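Putative phosphatase (Bacteroides thetaiotaomicron, PDB 3KYA) is a putative phosphatase that binds zinc ions in the crystal and carries an IPT/TIG domain. Local coordinates at residues Y31-V45 with V59-S73. Numbering follows the deposited sequence. Where two conformers were deposited one is given.
Sequences YQKLLIYGENFGTDV and VINVKSTYVYCFVPS. With ZN (zinc ion), chain B; EDO (1,2-ethanediol), chain D; EDO (1,2-ethanediol), chain C.
Leu34 and Ile36 trade backbone bonds with Cys69 and Val67 in both directions, and this ladder pairs strands 33-39 and 66-70 antiparallel, their axes 4.6 Å apart. The straightest rung runs from Leu34 N to Cys69 O, with 177° at the hydrogen. Gly38 N carries the ladder on to Thr65 O, though it sits above that carbonyl plane. Beyond it the loop after strand 33-39 passes the turn at 63-65: Phe41 N takes a lone pair of Ser64 O, and Ser64 N bonds to Gly42 O at 2.6 Å, bent and from above the carbonyl plane.

Apolar contacts follow the two faces of the sheet. On one, Leu35 lays CD1 over the centre of the Tyr68 ring, 3.8 Å from its centroid and 13° off the normal, while the same methyl touches Tyr66 CB. The Tyr68 hydroxyl continues to Asp338 of the second subunit, so this face packs against that subunit in the assembly. Toward the far end, Lys33 CE runs beside Phe70 CE1 at 3.9 Å. On the other face, Ile36 CD1 and Leu34 CD2 both meet Cys69 SG.

In the loop, Phe41 points toward 59-73; with CG anti to the carbonyl carbon (chi1 -61°) its ring lies against Val67, whose CG2 sits over one face, 3.5 Å from Phe41 CD2, and Tyr66 N is at the ring edge. Farther along, Val45 CG2 packs on Val62 CG2 at 3.9 Å.

Next to that packing, Asp44 OD1 binds zinc at 1.9 Å. Ile60 and Asn61 together face Tyr68 in a classic beta bulge within the hairpin of 59-62 and 66-70, whose pairing with 33-39 lies among the inner strands of a beta domain, consistent with the immunoglobulin-like fold of IPT/TIG domains.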
loop_
_atom_site.group_PDB
_atom_site.type_symbol
_atom_site.label_atom_id
_atom_site.label_comp_id
_atom_site.label_asym_id
_atom_site.label_seq_id
_atom_site.Cartn_x
_atom_site.Cartn_y
_atom_site.Cartn_z
ATOM N N TYR A 31 -15.477 -2.042 -11.461
ATOM C CA TYR A 31 -15.050 -3.306 -10.849
ATOM C C TYR A 31 -15.537 -3.504 -9.402
ATOM O O TYR A 31 -15.281 -4.549 -8.817
ATOM C CB TYR A 31 -13.520 -3.537 -10.953
ATOM C CG TYR A 31 -13.033 -3.632 -12.391
ATOM C CD1 TYR A 31 -12.695 -2.486 -13.114
ATOM C CD2 TYR A 31 -12.932 -4.872 -13.032
ATOM C CE1 TYR A 31 -12.251 -2.569 -14.435
ATOM C CE2 TYR A 31 -12.491 -4.970 -14.354
ATOM C CZ TYR A 31 -12.157 -3.811 -15.058
ATOM O OH TYR A 31 -11.733 -3.893 -16.372
ATOM N N GLN A 32 -16.216 -2.508 -8.819
ATOM C CA GLN A 32 -16.810 -2.657 -7.491
ATOM C C GLN A 32 -17.915 -3.701 -7.552
ATOM O O GLN A 32 -18.701 -3.715 -8.502
ATOM C CB GLN A 32 -17.429 -1.329 -7.031
ATOM C CG GLN A 32 -18.324 -1.389 -5.774
ATOM C CD GLN A 32 -17.561 -1.608 -4.468
ATOM O OE1 GLN A 32 -17.925 -2.478 -3.643
ATOM N NE2 GLN A 32 -16.515 -0.816 -4.265
ATOM N N LYS A 33 -17.978 -4.561 -6.540
ATOM C CA LYS A 33 -19.060 -5.522 -6.421
ATOM C C LYS A 33 -20.261 -4.767 -5.835
ATOM O O LYS A 33 -20.141 -4.112 -4.789
ATOM C CB LYS A 33 -18.630 -6.670 -5.529
ATOM C CG LYS A 33 -19.509 -7.875 -5.549
ATOM C CD LYS A 33 -18.801 -9.067 -4.879
ATOM C CE LYS A 33 -17.592 -9.573 -5.703
ATOM N NZ LYS A 33 -16.950 -10.827 -5.179
ATOM N N LEU A 34 -21.405 -4.857 -6.507
ATOM C CA LEU A 34 -22.633 -4.175 -6.100
ATOM C C LEU A 34 -23.744 -5.173 -5.782
ATOM O O LEU A 34 -24.008 -6.107 -6.555
ATOM C CB LEU A 34 -23.098 -3.224 -7.215
ATOM C CG LEU A 34 -24.397 -2.452 -7.019
ATOM C CD1 LEU A 34 -24.223 -1.386 -5.919
ATOM C CD2 LEU A 34 -24.828 -1.822 -8.345
ATOM N N LEU A 35 -24.402 -4.947 -4.649
ATOM C CA LEU A 35 -25.502 -5.769 -4.172
ATOM C C LEU A 35 -26.789 -4.978 -4.363
ATOM O O LEU A 35 -26.926 -3.867 -3.838
ATOM C CB LEU A 35 -25.299 -6.129 -2.691
ATOM C CG LEU A 35 -26.443 -6.834 -1.955
ATOM C CD1 LEU A 35 -26.861 -8.128 -2.646
ATOM C CD2 LEU A 35 -26.101 -7.113 -0.463
ATOM N N ILE A 36 -27.711 -5.537 -5.142
ATOM C CA ILE A 36 -28.987 -4.899 -5.433
ATOM C C ILE A 36 -30.122 -5.685 -4.781
ATOM O O ILE A 36 -30.285 -6.885 -5.020
ATOM C CB ILE A 36 -29.238 -4.787 -6.969
ATOM C CG1 ILE A 36 -28.142 -3.970 -7.662
ATOM C CG2 ILE A 36 -30.619 -4.169 -7.241
ATOM C CD1 ILE A 36 -28.110 -4.168 -9.198
ATOM N N TYR A 37 -30.901 -5.007 -3.933
ATOM C CA TYR A 37 -32.060 -5.612 -3.270
ATOM C C TYR A 37 -33.350 -5.295 -4.009
ATOM O O TYR A 37 -33.512 -4.205 -4.574
ATOM C CB TYR A 37 -32.213 -5.072 -1.843
ATOM C CG TYR A 37 -31.170 -5.523 -0.856
ATOM C CD1 TYR A 37 -31.279 -6.756 -0.237
ATOM C CD2 TYR A 37 -30.086 -4.712 -0.522
ATOM C CE1 TYR A 37 -30.347 -7.180 0.687
ATOM C CE2 TYR A 37 -29.141 -5.129 0.417
ATOM C CZ TYR A 37 -29.280 -6.369 1.016
ATOM O OH TYR A 37 -28.372 -6.832 1.947
ATOM N N GLY A 38 -34.287 -6.227 -3.974
ATOM C CA GLY A 38 -35.563 -6.026 -4.641
ATOM C C GLY A 38 -36.503 -7.210 -4.582
ATOM O O GLY A 38 -36.512 -7.972 -3.614
ATOM N N GLU A 39 -37.303 -7.360 -5.630
ATOM C CA GLU A 39 -38.278 -8.432 -5.704
ATOM C C GLU A 39 -38.440 -8.943 -7.110
ATOM O O GLU A 39 -38.313 -8.181 -8.065
ATOM C CB GLU A 39 -39.658 -7.924 -5.264
ATOM C CG GLU A 39 -39.722 -7.425 -3.850
ATOM C CD GLU A 39 -41.103 -6.880 -3.507
ATOM O OE1 GLU A 39 -41.551 -5.917 -4.174
ATOM O OE2 GLU A 39 -41.723 -7.409 -2.563
ATOM N N ASN A 40 -38.734 -10.232 -7.207
ATOM C CA ASN A 40 -39.088 -10.905 -8.448
ATOM C C ASN A 40 -37.910 -11.045 -9.419
ATOM O O ASN A 40 -38.085 -10.903 -10.628
ATOM C CB ASN A 40 -40.279 -10.168 -9.105
ATOM C CG ASN A 40 -41.065 -11.034 -10.063
ATOM O OD1 ASN A 40 -41.092 -12.250 -9.936
ATOM N ND2 ASN A 40 -41.745 -10.396 -11.017
ATOM N N PHE A 41 -36.725 -11.328 -8.878
ATOM C CA PHE A 41 -35.529 -11.504 -9.702
ATOM C C PHE A 41 -35.335 -12.945 -10.163
ATOM O O PHE A 41 -34.537 -13.208 -11.079
ATOM C CB PHE A 41 -34.256 -11.096 -8.955
ATOM C CG PHE A 41 -34.208 -9.658 -8.521
ATOM C CD1 PHE A 41 -34.636 -8.632 -9.359
ATOM C CD2 PHE A 41 -33.613 -9.323 -7.321
ATOM C CE1 PHE A 41 -34.554 -7.311 -8.959
ATOM C CE2 PHE A 41 -33.510 -8.000 -6.928
ATOM C CZ PHE A 41 -33.982 -6.995 -7.758
ATOM N N GLY A 42 -36.039 -13.885 -9.544
ATOM C CA GLY A 42 -35.847 -15.291 -9.887
ATOM C C GLY A 42 -34.518 -15.786 -9.319
ATOM O O GLY A 42 -33.855 -15.073 -8.571
ATOM N N THR A 43 -34.130 -17.007 -9.681
ATOM C CA THR A 43 -32.914 -17.630 -9.141
ATOM C C THR A 43 -31.846 -18.007 -10.189
ATOM O O THR A 43 -30.888 -18.719 -9.872
ATOM C CB THR A 43 -33.285 -18.904 -8.369
ATOM O OG1 THR A 43 -33.963 -19.821 -9.248
ATOM C CG2 THR A 43 -34.190 -18.585 -7.167
ATOM N N ASP A 44 -31.999 -17.508 -11.415
ATOM C CA ASP A 44 -31.083 -17.813 -12.522
ATOM C C ASP A 44 -30.388 -16.597 -13.139
ATOM O O ASP A 44 -31.044 -15.709 -13.684
ATOM C CB ASP A 44 -31.843 -18.545 -13.632
ATOM C CG ASP A 44 -32.131 -20.004 -13.280
ATOM O OD1 ASP A 44 -31.192 -20.696 -12.844
ATOM O OD2 ASP A 44 -33.280 -20.469 -13.463
ATOM N N VAL A 45 -29.058 -16.599 -13.077
ATOM C CA VAL A 45 -28.234 -15.597 -13.731
ATOM C C VAL A 45 -28.554 -15.497 -15.237
ATOM O O VAL A 45 -28.576 -14.404 -15.801
ATOM C CB VAL A 45 -26.736 -15.918 -13.543
ATOM C CG1 VAL A 45 -25.882 -15.002 -14.416
ATOM C CG2 VAL A 45 -26.349 -15.754 -12.078
ATOM N N VAL A 59 -23.262 -10.004 -14.320
ATOM C CA VAL A 59 -24.130 -10.520 -13.250
ATOM C C VAL A 59 -23.439 -11.715 -12.610
ATOM O O VAL A 59 -23.056 -12.653 -13.309
ATOM C CB VAL A 59 -25.510 -10.928 -13.789
ATOM C CG1 VAL A 59 -26.372 -11.589 -12.671
ATOM C CG2 VAL A 59 -26.208 -9.726 -14.406
ATOM N N ILE A 60 -23.276 -11.674 -11.284
ATOM C CA ILE A 60 -22.553 -12.694 -10.525
ATOM C C ILE A 60 -23.452 -13.773 -9.932
ATOM O O ILE A 60 -23.177 -14.955 -10.063
ATOM C CB ILE A 60 -21.757 -12.022 -9.373
ATOM C CG1 ILE A 60 -20.801 -10.953 -9.911
ATOM C CG2 ILE A 60 -20.959 -13.040 -8.538
ATOM C CD1 ILE A 60 -20.232 -10.022 -8.830
ATOM N N ASN A 61 -24.549 -13.357 -9.304
ATOM C CA ASN A 61 -25.427 -14.280 -8.600
ATOM C C ASN A 61 -26.799 -13.635 -8.458
ATOM O O ASN A 61 -26.893 -12.436 -8.237
ATOM C CB ASN A 61 -24.821 -14.592 -7.222
ATOM C CG ASN A 61 -25.567 -15.676 -6.469
ATOM O OD1 ASN A 61 -26.288 -16.489 -7.054
ATOM N ND2 ASN A 61 -25.378 -15.703 -5.152
ATOM N N VAL A 62 -27.849 -14.439 -8.601
ATOM C CA VAL A 62 -29.238 -13.971 -8.551
ATOM C C VAL A 62 -30.014 -14.866 -7.600
ATOM O O VAL A 62 -30.045 -16.089 -7.814
ATOM C CB VAL A 62 -29.899 -14.061 -9.951
ATOM C CG1 VAL A 62 -31.374 -13.624 -9.908
ATOM C CG2 VAL A 62 -29.125 -13.237 -10.967
ATOM N N LYS A 63 -30.636 -14.290 -6.570
ATOM C CA LYS A 63 -31.368 -15.094 -5.580
ATOM C C LYS A 63 -32.715 -14.518 -5.114
ATOM O O LYS A 63 -32.926 -14.293 -3.921
ATOM C CB LYS A 63 -30.471 -15.363 -4.367
ATOM C CG LYS A 63 -29.331 -16.345 -4.634
ATOM C CD LYS A 63 -29.864 -17.741 -5.006
ATOM C CE LYS A 63 -28.738 -18.772 -5.227
ATOM N NZ LYS A 63 -27.933 -18.520 -6.451
ATOM N N SER A 64 -33.607 -14.260 -6.066
ATOM C CA SER A 64 -34.994 -13.867 -5.766
ATOM C C SER A 64 -35.178 -12.425 -5.293
ATOM O O SER A 64 -35.840 -11.625 -5.966
ATOM C CB SER A 64 -35.572 -14.841 -4.731
ATOM O OG SER A 64 -35.259 -16.184 -5.085
ATOM N N THR A 65 -34.613 -12.099 -4.134
ATOM C CA THR A 65 -34.689 -10.744 -3.600
ATOM C C THR A 65 -33.386 -9.968 -3.640
ATOM O O THR A 65 -33.329 -8.847 -3.135
ATOM C CB THR A 65 -35.211 -10.776 -2.155
ATOM O OG1 THR A 65 -34.365 -11.618 -1.363
ATOM C CG2 THR A 65 -36.611 -11.294 -2.144
ATOM N N TYR A 66 -32.334 -10.534 -4.234
ATOM C CA TYR A 66 -31.094 -9.782 -4.403
ATOM C C TYR A 66 -30.307 -10.256 -5.625
ATOM O O TYR A 66 -30.447 -11.399 -6.056
ATOM C CB TYR A 66 -30.205 -9.834 -3.152
ATOM C CG TYR A 66 -29.644 -11.191 -2.769
ATOM C CD1 TYR A 66 -28.441 -11.639 -3.311
ATOM C CD2 TYR A 66 -30.274 -11.993 -1.812
ATOM C CE1 TYR A 66 -27.904 -12.874 -2.965
ATOM C CE2 TYR A 66 -29.727 -13.246 -1.445
ATOM C CZ TYR A 66 -28.533 -13.665 -2.039
ATOM O OH TYR A 66 -27.965 -14.876 -1.714
ATOM N N VAL A 67 -29.537 -9.342 -6.187
ATOM C CA VAL A 67 -28.645 -9.628 -7.302
ATOM C C VAL A 67 -27.298 -9.004 -7.025
ATOM O O VAL A 67 -27.220 -7.852 -6.587
ATOM C CB VAL A 67 -29.173 -9.056 -8.644
ATOM C CG1 VAL A 67 -28.165 -9.304 -9.781
ATOM C CG2 VAL A 67 -30.519 -9.664 -8.993
ATOM N N TYR A 68 -26.231 -9.766 -7.278
ATOM C CA TYR A 68 -24.872 -9.250 -7.188
ATOM C C TYR A 68 -24.354 -9.051 -8.605
ATOM O O TYR A 68 -24.563 -9.921 -9.460
ATOM C CB TYR A 68 -23.923 -10.219 -6.510
ATOM C CG TYR A 68 -23.952 -10.246 -5.008
ATOM C CD1 TYR A 68 -23.253 -9.301 -4.269
ATOM C CD2 TYR A 68 -24.615 -11.253 -4.328
ATOM C CE1 TYR A 68 -23.247 -9.343 -2.872
ATOM C CE2 TYR A 68 -24.614 -11.307 -2.934
ATOM C CZ TYR A 68 -23.930 -10.343 -2.217
ATOM O OH TYR A 68 -23.924 -10.399 -0.834
ATOM N N CYS A 69 -23.686 -7.926 -8.837
ATOM C CA CYS A 69 -23.077 -7.636 -10.135
ATOM C C CYS A 69 -21.819 -6.789 -9.948
ATOM O O CYS A 69 -21.503 -6.343 -8.830
ATOM C CB CYS A 69 -24.080 -6.912 -11.033
ATOM S SG CYS A 69 -24.498 -5.241 -10.460
ATOM N N PHE A 70 -21.067 -6.604 -11.027
ATOM C CA PHE A 70 -19.892 -5.732 -11.006
ATOM C C PHE A 70 -20.215 -4.408 -11.669
ATOM O O PHE A 70 -20.825 -4.377 -12.750
ATOM C CB PHE A 70 -18.722 -6.350 -11.773
ATOM C CG PHE A 70 -18.049 -7.486 -11.055
ATOM C CD1 PHE A 70 -17.340 -7.251 -9.883
ATOM C CD2 PHE A 70 -18.077 -8.779 -11.574
ATOM C CE1 PHE A 70 -16.692 -8.296 -9.224
ATOM C CE2 PHE A 70 -17.426 -9.833 -10.917
ATOM C CZ PHE A 70 -16.738 -9.588 -9.751
ATOM N N VAL A 71 -19.785 -3.307 -11.052
ATOM C CA VAL A 71 -19.982 -1.984 -11.644
ATOM C C VAL A 71 -19.121 -1.852 -12.907
ATOM O O VAL A 71 -17.910 -2.026 -12.863
ATOM C CB VAL A 71 -19.624 -0.862 -10.661
ATOM C CG1 VAL A 71 -19.704 0.522 -11.330
ATOM C CG2 VAL A 71 -20.537 -0.942 -9.416
ATOM N N PRO A 72 -19.744 -1.521 -14.042
ATOM C CA PRO A 72 -18.949 -1.432 -15.267
ATOM C C PRO A 72 -18.171 -0.131 -15.418
ATOM O O PRO A 72 -18.561 0.909 -14.846
ATOM C CB PRO A 72 -19.995 -1.522 -16.377
ATOM C CG PRO A 72 -21.317 -1.275 -15.741
ATOM C CD PRO A 72 -21.188 -1.328 -14.272
ATOM N N SER A 73 -17.076 -0.192 -16.169
ATOM C CA SER A 73 -16.334 1.009 -16.511
ATOM C C SER A 73 -17.244 1.972 -17.278
ATOM O O SER A 73 -18.021 1.559 -18.146
ATOM C CB SER A 73 -15.126 0.661 -17.388
ATOM O OG SER A 73 -14.160 -0.065 -16.652
HETATM ZN ZN ZN B . -30.916 -22.126 -11.568
HETATM C C1 EDO D . -15.427 -3.463 -16.039
HETATM O O1 EDO D . -16.390 -2.941 -16.969
HETATM C C2 EDO D . -16.087 -4.205 -14.887
HETATM O O2 EDO D . -16.819 -5.329 -15.373
HETATM C C1 EDO C . -12.599 3.529 -15.495
HETATM O O1 EDO C . -13.421 3.389 -16.660
HETATM C C2 EDO C . -11.538 2.442 -15.457
HETATM O O2 EDO C . -12.152 1.177 -15.193
HETATM O O HOH W 1 -12.677 -1.864 -18.044
HETATM O O HOH W 2 -29.698 -19.995 -8.032
#